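Local coordinates for fructosyl amine: oxygen oxidoreductase (Aspergillus fumigatus, PDB 3DJE), which oxidatively deglycates fructosyl amino acids, using a bound FAD cofactor and molecular oxygen, in the manner expected of a fructosamine oxidase, at residues Gln230-Ala235 with Leu409-Gly414; Asp339-Glu344 with Pro397-Asn402; Asp84-Pro89 with Leu164-Arg169; Ser20-Leu25 with Val176-Gly181. One frame throughout, in Å; residues are numbered along the deposited sequence. Where two conformers were deposited one is given.

Overall arrangement
Contacts 1 and 2 adjoin the FSA pocket, whereas contacts 3 and 4 pack around helices 16-27 and 160-173. Along the chain contact 3 is nested inside the loop closed by contact 4; both close before contact 1 opens, and contact 2 is nested inside the loop closed by contact 1. The centres of contacts 1 and 2 are about 12 Å apart, and the two share the carboxylate of Asp339, at the end of strand 331-339. Contacts 3 and 4, with centres about 13 Å apart, meet through Leu23 of helix 16-27 and through helix 160-173, which leads into strand 177-180. Between the pairs the centres lie about 28 to 32 Å apart, without touching: one pair holds residues of the FSA pocket, the other packs elements of the FAD-binding fold.

Contact 1: Gln230-Ala235 with Leu409-Gly414; sequences QLRPTA and LGRFGG. With FSA (1-S-(carboxymethyl)-1-thio-beta-D-fructopyranose), chain D.
With CG of Arg232 anti to the backbone N (chi1 -176°) and a bend at chi3, the guanidinium of this strand residue swings toward Leu409 and Arg411; the straight chain of Arg411 from CG to NE carries its own guanidinium to the sugar. Leu409 lays its CD1 over one face of the Arg232 guanidinium, 3.5 Å from NH2; a methyl suits that flat, weakly solvated face, since it does not compete for the N-H groups, which point out along the edge. Arg411 NH1 comes to the edge of the same group, 3.8 Å from Arg232 NH2, the two planes turned 36° apart. One water accepts from both nitrogens, and both also form salt bridges to Asp339 OD2, which would offset their like charge. Arg232 NE donates to Thr234 OG1 at 2.9 Å, while that hydroxyl donates to Arg232 O, and Arg232 NH1 reaches the carbonyls of Trp405 and Asp407; the guanidinium is thus fixed in its rotation. Arg411 also grips the bound thio-fructopyranose FSA: NE donates to O4 at 2.9 Å and, weakly, to O5, and NH2 donates to O5 at 3.0 Å. Strand 232-242 pairs antiparallel with strand 331-339, which supplies Asp339, while the loop 409-414 runs on toward strand 419-420.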
loop_
_atom_site.group_PDB
_atom_site.type_symbol
_atom_site.label_atom_id
_atom_site.label_comp_id
_atom_site.label_asym_id
_atom_site.label_seq_id
_atom_site.Cartn_x
_atom_site.Cartn_y
_atom_site.Cartn_z
ATOM N N GLN A 230 7.694 5.654 15.605
ATOM C CA GLN A 230 6.394 5.082 15.202
ATOM C C GLN A 230 6.370 4.481 13.797
ATOM O O GLN A 230 5.518 3.632 13.514
ATOM C CB GLN A 230 5.270 6.103 15.327
ATOM C CG GLN A 230 4.839 6.403 16.749
ATOM C CD GLN A 230 3.837 7.524 16.784
ATOM O OE1 GLN A 230 2.629 7.293 16.717
ATOM N NE2 GLN A 230 4.332 8.758 16.862
ATOM N N LEU A 231 7.281 4.907 12.919
ATOM C CA LEU A 231 7.252 4.410 11.529
ATOM C C LEU A 231 8.498 3.615 11.152
ATOM O O LEU A 231 9.609 4.068 11.411
ATOM C CB LEU A 231 7.054 5.564 10.532
ATOM C CG LEU A 231 5.805 6.455 10.656
ATOM C CD1 LEU A 231 5.875 7.585 9.624
ATOM C CD2 LEU A 231 4.545 5.628 10.458
ATOM N N ARG A 232 8.316 2.455 10.525
ATOM C CA ARG A 232 9.432 1.703 9.952
ATOM C C ARG A 232 9.243 1.627 8.438
ATOM O O ARG A 232 8.465 0.787 7.951
ATOM C CB ARG A 232 9.514 0.276 10.525
ATOM C CG ARG A 232 10.734 -0.499 9.998
ATOM C CD ARG A 232 10.681 -1.989 10.387
ATOM N NE ARG A 232 9.595 -2.692 9.699
ATOM C CZ ARG A 232 9.219 -3.942 9.969
ATOM N NH1 ARG A 232 9.828 -4.626 10.941
ATOM N NH2 ARG A 232 8.212 -4.506 9.293
ATOM N N PRO A 233 9.942 2.492 7.680
ATOM C CA PRO A 233 9.922 2.344 6.223
ATOM C C PRO A 233 10.407 0.956 5.818
ATOM O O PRO A 233 11.485 0.522 6.249
ATOM C CB PRO A 233 10.874 3.442 5.742
ATOM C CG PRO A 233 10.804 4.473 6.802
ATOM C CD PRO A 233 10.736 3.664 8.087
ATOM N N THR A 234 9.599 0.262 5.011
ATOM C CA THR A 234 9.862 -1.133 4.639
ATOM C C THR A 234 9.411 -1.350 3.198
ATOM O O THR A 234 8.449 -0.716 2.733
ATOM C CB THR A 234 9.140 -2.104 5.599
ATOM O OG1 THR A 234 9.341 -1.668 6.947
ATOM C CG2 THR A 234 9.701 -3.521 5.455
ATOM N N ALA A 235 10.112 -2.231 2.496
ATOM C CA ALA A 235 9.872 -2.408 1.076
ATOM C C ALA A 235 9.553 -3.844 0.692
ATOM O O ALA A 235 10.082 -4.797 1.288
ATOM C CB ALA A 235 11.064 -1.915 0.288
ATOM N N LEU A 409 5.969 -8.696 12.268
ATOM C CA LEU A 409 4.619 -8.085 12.265
ATOM C C LEU A 409 3.548 -8.921 11.559
ATOM O O LEU A 409 2.740 -8.392 10.783
ATOM C CB LEU A 409 4.665 -6.669 11.668
ATOM C CG LEU A 409 5.462 -5.654 12.490
ATOM C CD1 LEU A 409 5.655 -4.352 11.716
ATOM C CD2 LEU A 409 4.819 -5.393 13.819
ATOM N N GLY A 410 3.553 -10.221 11.838
ATOM C CA GLY A 410 2.545 -11.131 11.308
ATOM C C GLY A 410 2.730 -11.526 9.858
ATOM O O GLY A 410 1.861 -12.192 9.286
ATOM N N ARG A 411 3.856 -11.140 9.263
ATOM C CA ARG A 411 4.178 -11.539 7.893
ATOM C C ARG A 411 5.076 -12.772 7.865
ATOM O O ARG A 411 5.852 -13.011 8.800
ATOM C CB ARG A 411 4.856 -10.400 7.128
ATOM C CG ARG A 411 4.025 -9.124 7.023
ATOM C CD ARG A 411 4.777 -8.120 6.167
ATOM N NE ARG A 411 4.006 -6.907 5.874
ATOM C CZ ARG A 411 4.145 -5.745 6.510
ATOM N NH1 ARG A 411 5.013 -5.615 7.517
ATOM N NH2 ARG A 411 3.415 -4.688 6.140
ATOM N N PHE A 412 4.969 -13.520 6.775
ATOM C CA PHE A 412 5.716 -14.756 6.567
ATOM C C PHE A 412 6.340 -14.786 5.175
ATOM O O PHE A 412 6.139 -13.864 4.370
ATOM C CB PHE A 412 4.794 -15.966 6.762
ATOM C CG PHE A 412 4.320 -16.118 8.171
ATOM C CD1 PHE A 412 5.114 -16.770 9.111
ATOM C CD2 PHE A 412 3.105 -15.569 8.576
ATOM C CE1 PHE A 412 4.691 -16.901 10.437
ATOM C CE2 PHE A 412 2.674 -15.691 9.897
ATOM C CZ PHE A 412 3.466 -16.358 10.827
ATOM N N GLY A 413 7.099 -15.841 4.887
ATOM C CA GLY A 413 7.668 -16.032 3.555
ATOM C C GLY A 413 9.171 -15.810 3.483
ATOM O O GLY A 413 9.751 -15.107 4.320
ATOM N N GLY A 414 9.800 -16.404 2.468
ATOM C CA GLY A 414 11.246 -16.261 2.289
ATOM C C GLY A 414 11.959 -16.720 3.551
ATOM O O GLY A 414 11.614 -17.768 4.101
HETATM O OAB FSA D . -3.935 -5.721 2.003
HETATM C CAL FSA D . -3.969 -6.721 1.254
HETATM O OAA FSA D . -5.012 -7.409 1.106
HETATM C CAH FSA D . -2.734 -7.169 0.499
HETATM S SAK FSA D . -1.303 -6.230 0.928
HETATM C C1 FSA D . -0.183 -7.149 -0.092
HETATM C C2 FSA D . 1.265 -6.980 0.389
HETATM O O2 FSA D . 2.170 -7.322 -0.674
HETATM C C3 FSA D . 1.554 -7.873 1.601
HETATM O O3 FSA D . 1.477 -9.256 1.225
HETATM C C4 FSA D . 2.902 -7.544 2.249
HETATM O O4 FSA D . 3.032 -8.271 3.483
HETATM C C5 FSA D . 3.040 -6.049 2.552
HETATM O O5 FSA D . 2.172 -5.658 3.620
HETATM C C6 FSA D . 2.737 -5.248 1.294
HETATM O O6 FSA D . 1.435 -5.604 0.798
HETATM O O HOH W 1 7.172 -7.178 8.680
#

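Contact 2: Asp339-Glu344 with Pro397-Asn402; sequences DTANRE and PDIAAN
Thr340 OG1 donates to Glu344 O at 2.6 Å, tying off the turn whose residues Ala341 and Asn342 meet Ile399. A type I beta turn runs from Thr340 to Arg343, and Asn342 OD1 accepts from Glu344 N at 3.1 Å, the donor standing well above the plane of the amide. This second bond holds the Asn342 amide in place and presents its other end to Ile399: CD1 makes a van der Waals touch on the amide nitrogen ND2 at 3.4 Å, the two side chains crossing at about a right angle. Ile399 gets there because its long branch extends away from its own amide nitrogen (chi1 -156°), carrying CD1 out to the asparagine. The methyl of Ala341 points at the short helix, 3.4 Å from Ile399 O and 4.2 Å from Ile399 CG2. Small alanines suit this spot, where the backbones come close: the CA atoms of Ala341 and Ala400 are 5.7 Å apart. No hydrogen bond joins the segments. Beyond Asn342, Arg343 touches FSA and is hydrogen-bonded to Ser363 O, and Glu344 forms a salt bridge to Arg365. The combination is a beta turn with an Asx turn overlapping it, here forming part of the substrate pocket through Arg343.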
loop_
_atom_site.group_PDB
_atom_site.type_symbol
_atom_site.label_atom_id
_atom_site.label_comp_id
_atom_site.label_asym_id
_atom_site.label_seq_id
_atom_site.Cartn_x
_atom_site.Cartn_y
_atom_site.Cartn_z
ATOM N N ASP A 339 5.507 0.756 8.342
ATOM C CA ASP A 339 4.746 -0.006 9.331
ATOM C C ASP A 339 4.808 0.668 10.692
ATOM O O ASP A 339 5.898 1.046 11.173
ATOM C CB ASP A 339 5.338 -1.404 9.520
ATOM C CG ASP A 339 5.080 -2.335 8.357
ATOM O OD1 ASP A 339 3.949 -2.357 7.827
ATOM O OD2 ASP A 339 6.013 -3.084 8.034
ATOM N N THR A 340 3.649 0.812 11.318
ATOM C CA THR A 340 3.587 1.150 12.737
ATOM C C THR A 340 3.871 -0.128 13.545
ATOM O O THR A 340 3.922 -1.226 12.981
ATOM C CB THR A 340 2.227 1.739 13.127
ATOM O OG1 THR A 340 1.211 0.793 12.779
ATOM C CG2 THR A 340 1.961 3.095 12.398
ATOM N N ALA A 341 4.051 0.008 14.864
ATOM C CA ALA A 341 4.453 -1.128 15.706
ATOM C C ALA A 341 3.428 -2.260 15.765
ATOM O O ALA A 341 3.777 -3.397 16.088
ATOM C CB ALA A 341 4.804 -0.650 17.132
ATOM N N ASN A 342 2.174 -1.939 15.452
ATOM C CA ASN A 342 1.081 -2.923 15.440
ATOM C C ASN A 342 0.292 -2.921 14.122
ATOM O O ASN A 342 -0.796 -3.496 14.034
ATOM C CB ASN A 342 0.142 -2.673 16.625
ATOM C CG ASN A 342 -0.573 -1.342 16.531
ATOM O OD1 ASN A 342 -0.282 -0.517 15.652
ATOM N ND2 ASN A 342 -1.510 -1.113 17.447
ATOM N N ARG A 343 0.852 -2.241 13.119
ATOM C CA ARG A 343 0.253 -2.118 11.779
ATOM C C ARG A 343 -1.145 -1.485 11.766
ATOM O O ARG A 343 -1.937 -1.699 10.846
ATOM C CB ARG A 343 0.318 -3.438 11.010
ATOM C CG ARG A 343 1.741 -3.811 10.650
ATOM C CD ARG A 343 1.759 -5.089 9.839
ATOM N NE ARG A 343 1.165 -4.888 8.520
ATOM C CZ ARG A 343 0.876 -5.871 7.676
ATOM N NH1 ARG A 343 1.131 -7.135 8.017
ATOM N NH2 ARG A 343 0.345 -5.585 6.497
ATOM N N GLU A 344 -1.411 -0.668 12.773
ATOM C CA GLU A 344 -2.567 0.229 12.744
ATOM C C GLU A 344 -2.167 1.600 12.205
ATOM O O GLU A 344 -1.014 2.016 12.335
ATOM C CB GLU A 344 -3.195 0.382 14.129
ATOM C CG GLU A 344 -3.630 -0.916 14.806
ATOM C CD GLU A 344 -4.714 -1.720 14.054
ATOM O OE1 GLU A 344 -5.336 -1.230 13.075
ATOM O OE2 GLU A 344 -4.949 -2.880 14.465
ATOM N N PRO A 397 3.373 7.415 20.643
ATOM C CA PRO A 397 4.782 7.055 20.845
ATOM C C PRO A 397 4.977 5.870 21.804
ATOM O O PRO A 397 5.952 5.123 21.678
ATOM C CB PRO A 397 5.392 8.331 21.439
ATOM C CG PRO A 397 4.256 9.075 22.005
ATOM C CD PRO A 397 3.069 8.763 21.157
ATOM N N ASP A 398 4.051 5.687 22.741
ATOM C CA ASP A 398 4.193 4.640 23.758
ATOM C C ASP A 398 4.188 3.216 23.201
ATOM O O ASP A 398 4.854 2.341 23.745
ATOM C CB ASP A 398 3.141 4.804 24.863
ATOM C CG ASP A 398 3.349 6.071 25.687
ATOM O OD1 ASP A 398 4.478 6.607 25.699
ATOM O OD2 ASP A 398 2.382 6.537 26.327
ATOM N N ILE A 399 3.452 2.993 22.112
ATOM C CA ILE A 399 3.428 1.689 21.440
ATOM C C ILE A 399 4.738 1.414 20.695
ATOM O O ILE A 399 5.082 0.256 20.426
ATOM C CB ILE A 399 2.211 1.558 20.477
ATOM C CG1 ILE A 399 1.855 0.085 20.258
ATOM C CG2 ILE A 399 2.465 2.274 19.136
ATOM C CD1 ILE A 399 0.367 -0.176 20.180
ATOM N N ALA A 400 5.457 2.487 20.373
ATOM C CA ALA A 400 6.696 2.406 19.613
ATOM C C ALA A 400 7.950 2.473 20.491
ATOM O O ALA A 400 9.069 2.378 19.985
ATOM C CB ALA A 400 6.722 3.497 18.559
ATOM N N ALA A 401 7.765 2.647 21.800
ATOM C CA ALA A 401 8.897 2.621 22.726
ATOM C C ALA A 401 9.416 1.189 22.839
ATOM O O ALA A 401 8.633 0.231 22.762
ATOM C CB ALA A 401 8.498 3.167 24.085
ATOM N N ASN A 402 10.733 1.061 23.002
ATOM C CA ASN A 402 11.431 -0.233 23.007
ATOM C C ASN A 402 11.247 -1.004 21.705
ATOM O O ASN A 402 11.104 -2.230 21.718
ATOM C CB ASN A 402 10.979 -1.106 24.187
ATOM C CG ASN A 402 11.177 -0.433 25.529
ATOM O OD1 ASN A 402 10.253 -0.374 26.343
ATOM N ND2 ASN A 402 12.382 0.076 25.770
#

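Contact 3: Asp84-Pro89 with Leu164-Arg169; sequences DPLFKP and LVAAAR
An Asx turn just after helix 64-83 shapes the loop that leans on helix 160-173 through Leu86 and Phe87. Asp84 OD1 accepts from Leu86 N at 3.0 Å, from above the carboxylate plane, while Asp84 O takes the amides of both Phe87 and Lys88. An aspartate suits this place because its short carboxylate can reach the amide two residues on, and its OD2, at the edge of the Phe87 ring, can also form a salt bridge to Arg27. Leu86, whose CG is turned to the side remote from its own amide (chi1 -172°), sends its two methyls toward the helix: CD1 comes 4.1 Å from Ala166 O and 4.5 Å from Ala166 CB, and CD2 comes 4.2 Å from Ala167 CA. The Phe87 ring meets Ala167 obliquely, the alanine methyl lying 3.9 Å from CZ and 4.0 Å from CE1. Consecutive alanines give this helix a low surface, on which the leucine and the ring can rest close to the backbone. Leu23 of helix 16-27 touches both Leu86 and Phe87, and Thr19 of that helix touches Ala167. An Asx turn at the end of helix 64-83 thus sets the loop against helices 160-173 and 16-27 of the Rossmann-type FAD-binding fold.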
loop_
_atom_site.group_PDB
_atom_site.type_symbol
_atom_site.label_atom_id
_atom_site.label_comp_id
_atom_site.label_asym_id
_atom_site.label_seq_id
_atom_site.Cartn_x
_atom_site.Cartn_y
_atom_site.Cartn_z
ATOM N N ASP A 84 -19.223 4.424 -5.428
ATOM C CA ASP A 84 -18.773 5.757 -5.856
ATOM C C ASP A 84 -18.443 5.670 -7.342
ATOM O O ASP A 84 -17.533 4.933 -7.718
ATOM C CB ASP A 84 -17.531 6.174 -5.055
ATOM C CG ASP A 84 -17.051 7.591 -5.372
ATOM O OD1 ASP A 84 -17.384 8.146 -6.445
ATOM O OD2 ASP A 84 -16.305 8.131 -4.524
ATOM N N PRO A 85 -19.176 6.403 -8.203
ATOM C CA PRO A 85 -18.953 6.317 -9.658
ATOM C C PRO A 85 -17.507 6.594 -10.073
ATOM O O PRO A 85 -17.061 6.113 -11.122
ATOM C CB PRO A 85 -19.883 7.395 -10.230
ATOM C CG PRO A 85 -20.885 7.630 -9.183
ATOM C CD PRO A 85 -20.248 7.359 -7.865
ATOM N N LEU A 86 -16.773 7.354 -9.258
ATOM C CA LEU A 86 -15.397 7.674 -9.589
ATOM C C LEU A 86 -14.489 6.454 -9.449
ATOM O O LEU A 86 -13.499 6.330 -10.176
ATOM C CB LEU A 86 -14.866 8.798 -8.695
ATOM C CG LEU A 86 -13.490 9.360 -9.054
ATOM C CD1 LEU A 86 -13.544 10.119 -10.364
ATOM C CD2 LEU A 86 -13.055 10.265 -7.914
ATOM N N PHE A 87 -14.826 5.551 -8.515
ATOM C CA PHE A 87 -13.938 4.413 -8.209
ATOM C C PHE A 87 -14.437 3.079 -8.741
ATOM O O PHE A 87 -13.639 2.178 -8.990
ATOM C CB PHE A 87 -13.682 4.321 -6.698
ATOM C CG PHE A 87 -12.887 5.476 -6.180
ATOM C CD1 PHE A 87 -11.525 5.570 -6.467
ATOM C CD2 PHE A 87 -13.492 6.500 -5.454
ATOM C CE1 PHE A 87 -10.766 6.663 -6.022
ATOM C CE2 PHE A 87 -12.744 7.592 -5.015
ATOM C CZ PHE A 87 -11.373 7.672 -5.298
ATOM N N LYS A 88 -15.750 2.961 -8.919
ATOM C CA LYS A 88 -16.330 1.722 -9.463
ATOM C C LYS A 88 -15.626 1.175 -10.725
ATOM O O LYS A 88 -15.454 -0.044 -10.857
ATOM C CB LYS A 88 -17.818 1.913 -9.759
ATOM C CG LYS A 88 -18.662 2.005 -8.526
ATOM C CD LYS A 88 -20.121 2.311 -8.878
ATOM C CE LYS A 88 -20.676 1.308 -9.887
ATOM N NZ LYS A 88 -20.655 -0.104 -9.392
ATOM N N PRO A 89 -15.222 2.053 -11.667
ATOM C CA PRO A 89 -14.638 1.523 -12.910
ATOM C C PRO A 89 -13.386 0.665 -12.724
ATOM O O PRO A 89 -13.018 -0.073 -13.647
ATOM C CB PRO A 89 -14.246 2.792 -13.681
ATOM C CG PRO A 89 -15.204 3.858 -13.180
ATOM C CD PRO A 89 -15.347 3.527 -11.703
ATOM N N LEU A 164 -5.830 5.931 -8.848
ATOM C CA LEU A 164 -5.045 7.045 -8.282
ATOM C C LEU A 164 -5.099 8.268 -9.204
ATOM O O LEU A 164 -5.365 9.390 -8.760
ATOM C CB LEU A 164 -3.595 6.587 -8.051
ATOM C CG LEU A 164 -2.604 7.607 -7.484
ATOM C CD1 LEU A 164 -3.035 8.068 -6.102
ATOM C CD2 LEU A 164 -1.217 6.934 -7.430
ATOM N N VAL A 165 -4.859 8.037 -10.494
ATOM C CA VAL A 165 -4.913 9.094 -11.509
ATOM C C VAL A 165 -6.330 9.683 -11.585
ATOM O O VAL A 165 -6.487 10.895 -11.578
ATOM C CB VAL A 165 -4.426 8.576 -12.884
ATOM C CG1 VAL A 165 -4.689 9.591 -13.983
ATOM C CG2 VAL A 165 -2.919 8.269 -12.830
ATOM N N ALA A 166 -7.354 8.831 -11.595
ATOM C CA ALA A 166 -8.738 9.325 -11.665
ATOM C C ALA A 166 -9.041 10.236 -10.472
ATOM O O ALA A 166 -9.670 11.285 -10.624
ATOM C CB ALA A 166 -9.733 8.159 -11.731
ATOM N N ALA A 167 -8.634 9.808 -9.278
ATOM C CA ALA A 167 -8.898 10.601 -8.074
ATOM C C ALA A 167 -8.145 11.940 -8.111
ATOM O O ALA A 167 -8.714 12.977 -7.745
ATOM C CB ALA A 167 -8.524 9.819 -6.826
ATOM N N ALA A 168 -6.876 11.929 -8.538
ATOM C CA ALA A 168 -6.098 13.178 -8.634
ATOM C C ALA A 168 -6.717 14.142 -9.653
ATOM O O ALA A 168 -6.831 15.345 -9.395
ATOM C CB ALA A 168 -4.658 12.893 -8.977
ATOM N N ARG A 169 -7.132 13.597 -10.795
ATOM C CA ARG A 169 -7.682 14.418 -11.852
ATOM C C ARG A 169 -9.019 15.005 -11.429
ATOM O O ARG A 169 -9.327 16.144 -11.785
ATOM C CB ARG A 169 -7.818 13.603 -13.127
ATOM C CG ARG A 169 -6.453 13.333 -13.721
ATOM C CD ARG A 169 -6.537 12.608 -15.025
ATOM N NE ARG A 169 -7.177 13.468 -16.019
ATOM C CZ ARG A 169 -8.339 13.185 -16.594
ATOM N NH1 ARG A 169 -8.951 12.040 -16.314
ATOM N NH2 ARG A 169 -8.869 14.033 -17.472
#

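Contact 4: Ser20-Leu25 with Val176-Gly181; sequences STALHL and VKFVTG
Apolar contacts carry this meeting of helix 16-27 with the start of strand 177-180 and the residue before it, and all of them fall on one small residue, Ala22. Its methyl lies 4.1 Å from Val176 CG1 and 4.3 Å from Phe178 CZ, so a valine branch and the far end of a ring share it. Val176 uses both branches: a chi1 of 175° directs CG1 to the Ala22 methyl, while CG2 comes 3.7 Å from the carbonyl oxygen Ala22 O. A branched valine suits this place because its two methyls can span the alanine side chain and the backbone beside it. Alanine suits the helix because the backbones are close, the CA atoms of Ala22 and Val176 being 6.9 Å apart.

Polar interactions do not cross between the segments; the polar groups bond within the helix or to other parts of the fold. Along the helix, His24 N donates to Ser20 O at 2.9 Å and Leu25 N to Thr21 O at 2.8 Å. Ser20 OG and His24 NE2 are hydrogen-bonded to Leu370 O and Pro371 O, just before helix 373-382. Lys177 and Val179 bond through their backbones to strand 33-37, beside which 177-180 is the edge strand of the sheet within this chain.

Helix 16-27 follows the glycine-rich turn after strand 9-12, consistent with a Rossmann-type dinucleotide fold. It packs against Val35 of strand 33-37 and against helix 373-382, while Ala168 and Ala171 of helix 160-173 touch Phe178.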
loop_
_atom_site.group_PDB
_atom_site.type_symbol
_atom_site.label_atom_id
_atom_site.label_comp_id
_atom_site.label_asym_id
_atom_site.label_seq_id
_atom_site.Cartn_x
_atom_site.Cartn_y
_atom_site.Cartn_z
ATOM N N SER A 20 -6.211 10.912 -1.834
ATOM C CA SER A 20 -7.520 10.702 -1.187
ATOM C C SER A 20 -7.923 11.947 -0.381
ATOM O O SER A 20 -9.085 12.429 -0.436
ATOM C CB SER A 20 -7.486 9.497 -0.250
ATOM O OG SER A 20 -8.817 9.140 0.087
ATOM N N THR A 21 -6.955 12.474 0.366
ATOM C CA THR A 21 -7.178 13.664 1.168
ATOM C C THR A 21 -7.543 14.867 0.287
ATOM O O THR A 21 -8.493 15.601 0.593
ATOM C CB THR A 21 -5.971 13.955 2.073
ATOM O OG1 THR A 21 -5.735 12.822 2.920
ATOM C CG2 THR A 21 -6.271 15.145 2.975
ATOM N N ALA A 22 -6.803 15.060 -0.808
ATOM C CA ALA A 22 -7.082 16.155 -1.744
ATOM C C ALA A 22 -8.507 16.070 -2.291
ATOM O O ALA A 22 -9.245 17.063 -2.313
ATOM C CB ALA A 22 -6.064 16.151 -2.872
ATOM N N LEU A 23 -8.894 14.862 -2.698
ATOM C CA LEU A 23 -10.226 14.609 -3.239
ATOM C C LEU A 23 -11.300 14.932 -2.222
ATOM O O LEU A 23 -12.280 15.633 -2.542
ATOM C CB LEU A 23 -10.339 13.151 -3.695
ATOM C CG LEU A 23 -11.723 12.762 -4.228
ATOM C CD1 LEU A 23 -12.070 13.575 -5.487
ATOM C CD2 LEU A 23 -11.772 11.246 -4.486
ATOM N N HIS A 24 -11.126 14.433 -0.995
ATOM C CA HIS A 24 -12.139 14.647 0.033
ATOM C C HIS A 24 -12.205 16.081 0.526
ATOM O O HIS A 24 -13.300 16.578 0.797
ATOM C CB HIS A 24 -12.030 13.608 1.135
ATOM C CG HIS A 24 -12.497 12.264 0.688
ATOM N ND1 HIS A 24 -13.833 11.978 0.496
ATOM C CD2 HIS A 24 -11.815 11.146 0.340
ATOM C CE1 HIS A 24 -13.956 10.726 0.083
ATOM N NE2 HIS A 24 -12.746 10.204 -0.027
ATOM N N LEU A 25 -11.073 16.777 0.558
ATOM C CA LEU A 25 -11.118 18.209 0.876
ATOM C C LEU A 25 -11.958 18.928 -0.176
ATOM O O LEU A 25 -12.823 19.752 0.171
ATOM C CB LEU A 25 -9.715 18.824 0.920
ATOM C CG LEU A 25 -8.903 18.524 2.177
ATOM C CD1 LEU A 25 -7.435 18.903 1.954
ATOM C CD2 LEU A 25 -9.431 19.221 3.440
ATOM N N VAL A 176 -8.160 21.708 -6.870
ATOM C CA VAL A 176 -6.912 21.410 -6.160
ATOM C C VAL A 176 -5.713 21.654 -7.087
ATOM O O VAL A 176 -5.721 21.263 -8.272
ATOM C CB VAL A 176 -6.899 19.967 -5.594
ATOM C CG1 VAL A 176 -5.527 19.626 -4.956
ATOM C CG2 VAL A 176 -8.043 19.766 -4.587
ATOM N N LYS A 177 -4.709 22.326 -6.532
ATOM C CA LYS A 177 -3.464 22.636 -7.226
ATOM C C LYS A 177 -2.481 21.500 -6.979
ATOM O O LYS A 177 -2.175 21.182 -5.835
ATOM C CB LYS A 177 -2.895 23.949 -6.683
ATOM C CG LYS A 177 -3.822 25.150 -6.879
ATOM C CD LYS A 177 -3.605 26.233 -5.815
ATOM C CE LYS A 177 -4.482 26.028 -4.574
ATOM N NZ LYS A 177 -5.908 25.707 -4.882
ATOM N N PHE A 178 -2.004 20.873 -8.051
ATOM C CA PHE A 178 -0.940 19.875 -7.922
ATOM C C PHE A 178 0.349 20.456 -8.443
ATOM O O PHE A 178 0.431 20.824 -9.621
ATOM C CB PHE A 178 -1.257 18.579 -8.687
ATOM C CG PHE A 178 -2.278 17.710 -8.014
ATOM C CD1 PHE A 178 -1.897 16.553 -7.327
ATOM C CD2 PHE A 178 -3.624 18.044 -8.060
ATOM C CE1 PHE A 178 -2.857 15.739 -6.696
ATOM C CE2 PHE A 178 -4.590 17.247 -7.435
ATOM C CZ PHE A 178 -4.209 16.092 -6.748
ATOM N N VAL A 179 1.351 20.523 -7.571
ATOM C CA VAL A 179 2.680 20.997 -7.945
ATOM C C VAL A 179 3.624 19.802 -7.850
ATOM O O VAL A 179 3.995 19.374 -6.755
ATOM C CB VAL A 179 3.161 22.164 -7.043
ATOM C CG1 VAL A 179 4.556 22.632 -7.473
ATOM C CG2 VAL A 179 2.142 23.320 -7.069
ATOM N N THR A 180 3.977 19.256 -9.008
ATOM C CA THR A 180 4.639 17.961 -9.059
ATOM C C THR A 180 5.917 18.004 -9.875
ATOM O O THR A 180 6.095 18.886 -10.728
ATOM C CB THR A 180 3.724 16.877 -9.654
ATOM O OG1 THR A 180 3.403 17.214 -11.011
ATOM C CG2 THR A 180 2.459 16.705 -8.820
ATOM N N GLY A 181 6.792 17.044 -9.617
ATOM C CA GLY A 181 8.082 17.023 -10.273
ATOM C C GLY A 181 9.160 17.590 -9.383
ATOM O O GLY A 181 8.892 18.154 -8.325
#